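Local coordinates for acyl-CoA synthetase (AMP-forming)/AMP-acid ligase II-like protein (Dyadobacter fermentans, PDB 4GS5) that probably activates carboxylic acids such as medium-chain fatty acids with ATP and joins them to coenzyme A, as in other AMP-forming acyl-CoA synthetases, at residues Glu32-His44 with Lys53-Ser65. Residues are numbered along the deposited sequence; the frame is centred on the assembly and turned at random.
With EDO (1,2-ethanediol), chain U.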
loop_
_atom_site.group_PDB
_atom_site.type_symbol
_atom_site.label_atom_id
_atom_site.label_comp_id
_atom_site.label_asym_id
_atom_site.label_seq_id
_atom_site.Cartn_x
_atom_site.Cartn_y
_atom_site.Cartn_z
ATOM N N GLU A 32 18.093 -21.885 10.344
ATOM C CA GLU A 32 18.831 -23.115 10.120
ATOM C C GLU A 32 18.609 -23.567 8.682
ATOM O O GLU A 32 19.557 -23.932 7.990
ATOM C CB GLU A 32 18.392 -24.186 11.114
ATOM C CG GLU A 32 18.945 -23.964 12.519
ATOM C CD GLU A 32 20.401 -24.416 12.668
ATOM O OE1 GLU A 32 20.629 -25.641 12.829
ATOM O OE2 GLU A 32 21.310 -23.550 12.629
ATOM N N LYS A 33 17.363 -23.512 8.216
ATOM C CA LYS A 33 17.068 -23.930 6.846
ATOM C C LYS A 33 17.728 -23.012 5.805
ATOM O O LYS A 33 18.287 -23.490 4.809
ATOM C CB LYS A 33 15.556 -24.043 6.598
ATOM C CG LYS A 33 15.234 -24.665 5.242
ATOM C CD LYS A 33 13.742 -24.758 4.944
ATOM C CE LYS A 33 13.536 -25.333 3.538
ATOM N NZ LYS A 33 12.118 -25.331 3.078
ATOM N N TRP A 34 17.669 -21.701 6.032
ATOM C CA TRP A 34 18.320 -20.765 5.121
ATOM C C TRP A 34 19.810 -21.087 4.972
ATOM O O TRP A 34 20.313 -21.260 3.856
ATOM C CB TRP A 34 18.145 -19.319 5.587
ATOM C CG TRP A 34 18.781 -18.333 4.650
ATOM C CD1 TRP A 34 20.038 -17.817 4.730
ATOM C CD2 TRP A 34 18.185 -17.761 3.483
ATOM N NE1 TRP A 34 20.265 -16.957 3.686
ATOM C CE2 TRP A 34 19.144 -16.905 2.906
ATOM C CE3 TRP A 34 16.935 -17.890 2.870
ATOM C CZ2 TRP A 34 18.887 -16.173 1.743
ATOM C CZ3 TRP A 34 16.682 -17.165 1.717
ATOM C CH2 TRP A 34 17.650 -16.313 1.168
ATOM N N LEU A 35 20.506 -21.164 6.104
ATOM C CA LEU A 35 21.940 -21.448 6.125
ATOM C C LEU A 35 22.283 -22.789 5.474
ATOM O O LEU A 35 23.348 -22.938 4.867
ATOM C CB LEU A 35 22.475 -21.397 7.562
ATOM C CG LEU A 35 22.256 -20.057 8.282
ATOM C CD1 LEU A 35 22.725 -20.128 9.727
ATOM C CD2 LEU A 35 22.952 -18.913 7.544
ATOM N N GLY A 36 21.380 -23.758 5.596
ATOM C CA GLY A 36 21.588 -25.083 5.039
ATOM C C GLY A 36 21.646 -25.120 3.520
ATOM O O GLY A 36 22.176 -26.066 2.942
ATOM N N GLY A 37 21.077 -24.109 2.864
ATOM C CA GLY A 37 21.195 -23.984 1.419
ATOM C C GLY A 37 19.926 -24.220 0.614
ATOM O O GLY A 37 19.960 -24.180 -0.621
ATOM N N ALA A 38 18.810 -24.455 1.303
ATOM C CA ALA A 38 17.530 -24.719 0.644
ATOM C C ALA A 38 17.304 -23.786 -0.533
ATOM O O ALA A 38 17.584 -22.586 -0.444
ATOM C CB ALA A 38 16.399 -24.583 1.627
ATOM N N ARG A 39 16.793 -24.326 -1.634
ATOM C CA ARG A 39 16.547 -23.498 -2.814
ATOM C C ARG A 39 15.149 -22.873 -2.805
ATOM O O ARG A 39 14.863 -21.971 -3.589
ATOM C CB ARG A 39 16.786 -24.289 -4.104
ATOM C CG ARG A 39 18.258 -24.386 -4.509
ATOM C CD ARG A 39 18.424 -25.174 -5.811
ATOM N NE ARG A 39 17.609 -24.606 -6.884
ATOM C CZ ARG A 39 18.054 -23.734 -7.785
ATOM N NH1 ARG A 39 19.321 -23.333 -7.763
ATOM N NH2 ARG A 39 17.229 -23.267 -8.714
ATOM N N GLU A 40 14.272 -23.365 -1.936
ATOM C CA GLU A 40 12.951 -22.749 -1.807
ATOM C C GLU A 40 12.341 -22.915 -0.416
ATOM O O GLU A 40 12.811 -23.719 0.388
ATOM C CB GLU A 40 11.991 -23.195 -2.923
ATOM C CG GLU A 40 11.504 -24.632 -2.881
ATOM C CD GLU A 40 10.351 -24.868 -3.857
ATOM O OE1 GLU A 40 10.562 -24.690 -5.077
ATOM O OE2 GLU A 40 9.232 -25.212 -3.411
ATOM N N PHE A 41 11.313 -22.121 -0.141
ATOM C CA PHE A 41 10.747 -22.002 1.193
ATOM C C PHE A 41 9.241 -21.859 1.119
ATOM O O PHE A 41 8.712 -21.133 0.279
ATOM C CB PHE A 41 11.334 -20.793 1.934
ATOM C CG PHE A 41 12.832 -20.809 2.007
ATOM C CD1 PHE A 41 13.479 -21.298 3.129
ATOM C CD2 PHE A 41 13.595 -20.354 0.942
ATOM C CE1 PHE A 41 14.864 -21.334 3.191
ATOM C CE2 PHE A 41 14.979 -20.392 0.997
ATOM C CZ PHE A 41 15.614 -20.884 2.123
ATOM N N VAL A 42 8.564 -22.567 2.013
ATOM C CA VAL A 42 7.132 -22.419 2.209
ATOM C C VAL A 42 6.907 -21.536 3.430
ATOM O O VAL A 42 7.094 -21.987 4.562
ATOM C CB VAL A 42 6.447 -23.794 2.443
ATOM C CG1 VAL A 42 4.957 -23.605 2.632
ATOM C CG2 VAL A 42 6.723 -24.733 1.274
ATOM N N LEU A 43 6.533 -20.278 3.198
ATOM C CA LEU A 43 6.210 -19.363 4.283
ATOM C C LEU A 43 4.684 -19.125 4.334
ATOM O O LEU A 43 3.923 -19.783 3.619
ATOM C CB LEU A 43 6.966 -18.048 4.119
ATOM C CG LEU A 43 8.423 -18.200 3.670
ATOM C CD1 LEU A 43 9.175 -16.878 3.800
ATOM C CD2 LEU A 43 9.135 -19.311 4.445
ATOM N N HIS A 44 4.237 -18.202 5.179
ATOM C CA HIS A 44 2.798 -17.979 5.369
ATOM C C HIS A 44 2.396 -16.523 5.201
ATOM O O HIS A 44 3.168 -15.616 5.499
ATOM C CB HIS A 44 2.351 -18.435 6.761
ATOM C CG HIS A 44 2.361 -19.918 6.950
ATOM N ND1 HIS A 44 3.381 -20.577 7.601
ATOM C CD2 HIS A 44 1.471 -20.869 6.584
ATOM C CE1 HIS A 44 3.120 -21.870 7.625
ATOM N NE2 HIS A 44 1.966 -22.075 7.013
ATOM N N LYS A 53 -2.213 -18.737 4.972
ATOM C CA LYS A 53 -2.084 -19.584 3.804
ATOM C C LYS A 53 -0.629 -19.680 3.388
ATOM O O LYS A 53 0.109 -18.693 3.460
ATOM C CB LYS A 53 -2.961 -19.075 2.658
ATOM C CG LYS A 53 -2.390 -17.954 1.831
ATOM C CD LYS A 53 -3.426 -17.541 0.806
ATOM C CE LYS A 53 -2.863 -16.671 -0.291
ATOM N NZ LYS A 53 -3.390 -17.151 -1.607
ATOM N N PRO A 54 -0.211 -20.877 2.973
ATOM C CA PRO A 54 1.181 -21.083 2.564
ATOM C C PRO A 54 1.472 -20.458 1.207
ATOM O O PRO A 54 0.611 -20.450 0.332
ATOM C CB PRO A 54 1.319 -22.609 2.507
ATOM C CG PRO A 54 -0.067 -23.131 2.387
ATOM C CD PRO A 54 -0.972 -22.135 3.053
ATOM N N ILE A 55 2.670 -19.911 1.050
ATOM C CA ILE A 55 3.144 -19.488 -0.261
ATOM C C ILE A 55 4.587 -19.943 -0.395
ATOM O O ILE A 55 5.350 -19.910 0.571
ATOM C CB ILE A 55 3.072 -17.968 -0.453
ATOM C CG1 ILE A 55 3.851 -17.266 0.649
ATOM C CG2 ILE A 55 1.611 -17.469 -0.486
ATOM C CD1 ILE A 55 3.892 -15.761 0.487
ATOM N N THR A 56 4.977 -20.390 -1.576
ATOM C CA THR A 56 6.359 -20.810 -1.723
ATOM C C THR A 56 7.165 -19.736 -2.433
ATOM O O THR A 56 6.696 -19.114 -3.394
ATOM C CB THR A 56 6.514 -22.213 -2.385
ATOM O OG1 THR A 56 6.637 -22.087 -3.808
ATOM C CG2 THR A 56 5.330 -23.100 -2.038
ATOM N N VAL A 57 8.364 -19.486 -1.923
ATOM C CA VAL A 57 9.235 -18.475 -2.511
ATOM C C VAL A 57 10.620 -19.059 -2.660
ATOM O O VAL A 57 11.039 -19.884 -1.844
ATOM C CB VAL A 57 9.313 -17.225 -1.636
ATOM C CG1 VAL A 57 7.946 -16.561 -1.560
ATOM C CG2 VAL A 57 9.821 -17.602 -0.250
ATOM N N THR A 58 11.329 -18.659 -3.709
ATOM C CA THR A 58 12.636 -19.253 -3.960
ATOM C C THR A 58 13.682 -18.556 -3.106
ATOM O O THR A 58 13.457 -17.438 -2.611
ATOM C CB THR A 58 13.042 -19.177 -5.449
ATOM O OG1 THR A 58 13.346 -17.823 -5.814
ATOM C CG2 THR A 58 11.926 -19.702 -6.339
ATOM N N ARG A 59 14.815 -19.222 -2.925
ATOM C CA ARG A 59 15.958 -18.613 -2.255
ATOM C C ARG A 59 16.404 -17.349 -2.998
ATOM O O ARG A 59 16.682 -16.305 -2.388
ATOM C CB ARG A 59 17.123 -19.608 -2.181
ATOM C CG ARG A 59 18.273 -19.089 -1.365
ATOM C CD ARG A 59 19.540 -19.918 -1.515
ATOM N NE ARG A 59 20.492 -19.528 -0.479
ATOM C CZ ARG A 59 20.470 -19.999 0.765
ATOM N NH1 ARG A 59 19.567 -20.910 1.120
ATOM N NH2 ARG A 59 21.360 -19.571 1.650
ATOM N N ALA A 60 16.453 -17.444 -4.322
ATOM C CA ALA A 60 16.913 -16.338 -5.151
ATOM C C ALA A 60 16.061 -15.082 -4.946
ATOM O O ALA A 60 16.585 -13.948 -4.915
ATOM C CB ALA A 60 16.932 -16.757 -6.627
ATOM N N GLN A 61 14.752 -15.295 -4.813
ATOM C CA GLN A 61 13.785 -14.221 -4.569
ATOM C C GLN A 61 14.091 -13.488 -3.276
ATOM O O GLN A 61 14.159 -12.263 -3.236
ATOM C CB GLN A 61 12.376 -14.810 -4.433
ATOM C CG GLN A 61 11.668 -15.063 -5.729
ATOM C CD GLN A 61 10.233 -15.496 -5.524
ATOM O OE1 GLN A 61 9.963 -16.656 -5.244
ATOM N NE2 GLN A 61 9.304 -14.560 -5.665
ATOM N N LEU A 62 14.205 -14.259 -2.203
ATOM C CA LEU A 62 14.475 -13.712 -0.884
ATOM C C LEU A 62 15.808 -12.967 -0.852
ATOM O O LEU A 62 15.907 -11.885 -0.270
ATOM C CB LEU A 62 14.462 -14.837 0.162
ATOM C CG LEU A 62 13.099 -15.537 0.303
ATOM C CD1 LEU A 62 13.173 -16.778 1.180
ATOM C CD2 LEU A 62 12.037 -14.571 0.821
ATOM N N ALA A 63 16.831 -13.553 -1.471
ATOM C CA ALA A 63 18.157 -12.948 -1.485
ATOM C C ALA A 63 18.160 -11.617 -2.252
ATOM O O ALA A 63 18.818 -10.661 -1.850
ATOM C CB ALA A 63 19.195 -13.918 -2.078
ATOM N N ALA A 64 17.443 -11.578 -3.368
ATOM C CA ALA A 64 17.353 -10.377 -4.182
ATOM C C ALA A 64 16.667 -9.271 -3.395
ATOM O O ALA A 64 17.114 -8.130 -3.394
ATOM C CB ALA A 64 16.594 -10.659 -5.465
ATOM N N SER A 65 15.596 -9.632 -2.698
ATOM C CA SER A 65 14.810 -8.688 -1.913
ATOM C C SER A 65 15.624 -8.070 -0.770
ATOM O O SER A 65 15.646 -6.849 -0.597
ATOM C CB SER A 65 13.556 -9.389 -1.387
ATOM O OG SER A 65 12.756 -8.517 -0.638
HETATM C C1 EDO U . 10.549 -22.892 5.100
HETATM O O1 EDO U . 9.953 -23.875 4.231
HETATM C C2 EDO U . 10.023 -23.085 6.515
HETATM O O2 EDO U . 10.988 -22.664 7.470
#
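A beta hairpin, strands 40-46 and 52-58, carries the P-loop-like Ser/Thr/Gly-rich turn of the AMP-forming ligases between its strands, and F41 and L43 pair here with V57 and I55 through four antiparallel backbone bonds. The ladder ends where the backbone N of R59, the first residue of helix 59-72, gives a nearly straight bond to R39 O (2.8 Å, 170° at the hydrogen). At that helix's start T58 and Q61 form a capping box.

R59 ties this corner to the end of helix 22-36. Its chain runs extended from CG to NE, with CG anti to the backbone N (chi1 -174°), and lays the guanidinium over one face of the W34 indole, planes 23° apart; CZ sits 4.1 Å from the centroid of the five-membered ring, a cation-pi contact. The same group uses its edge on W34 O, where NH1 arrives on a lone pair and NH2 from above the carbonyl plane. G37 N, in the Schellman motif closing the helix, is a third donor to that oxygen.

L62 CD1 touches both aromatics, 3.6 Å from W34 CZ3 at the indole edge and 3.6 Å from F41 CD2. On the opposite face of the hairpin, V42 CG1 packs against P54 CB. NH1 of R59 also reaches A38 O at 3.0 Å, close to the guanidinium plane.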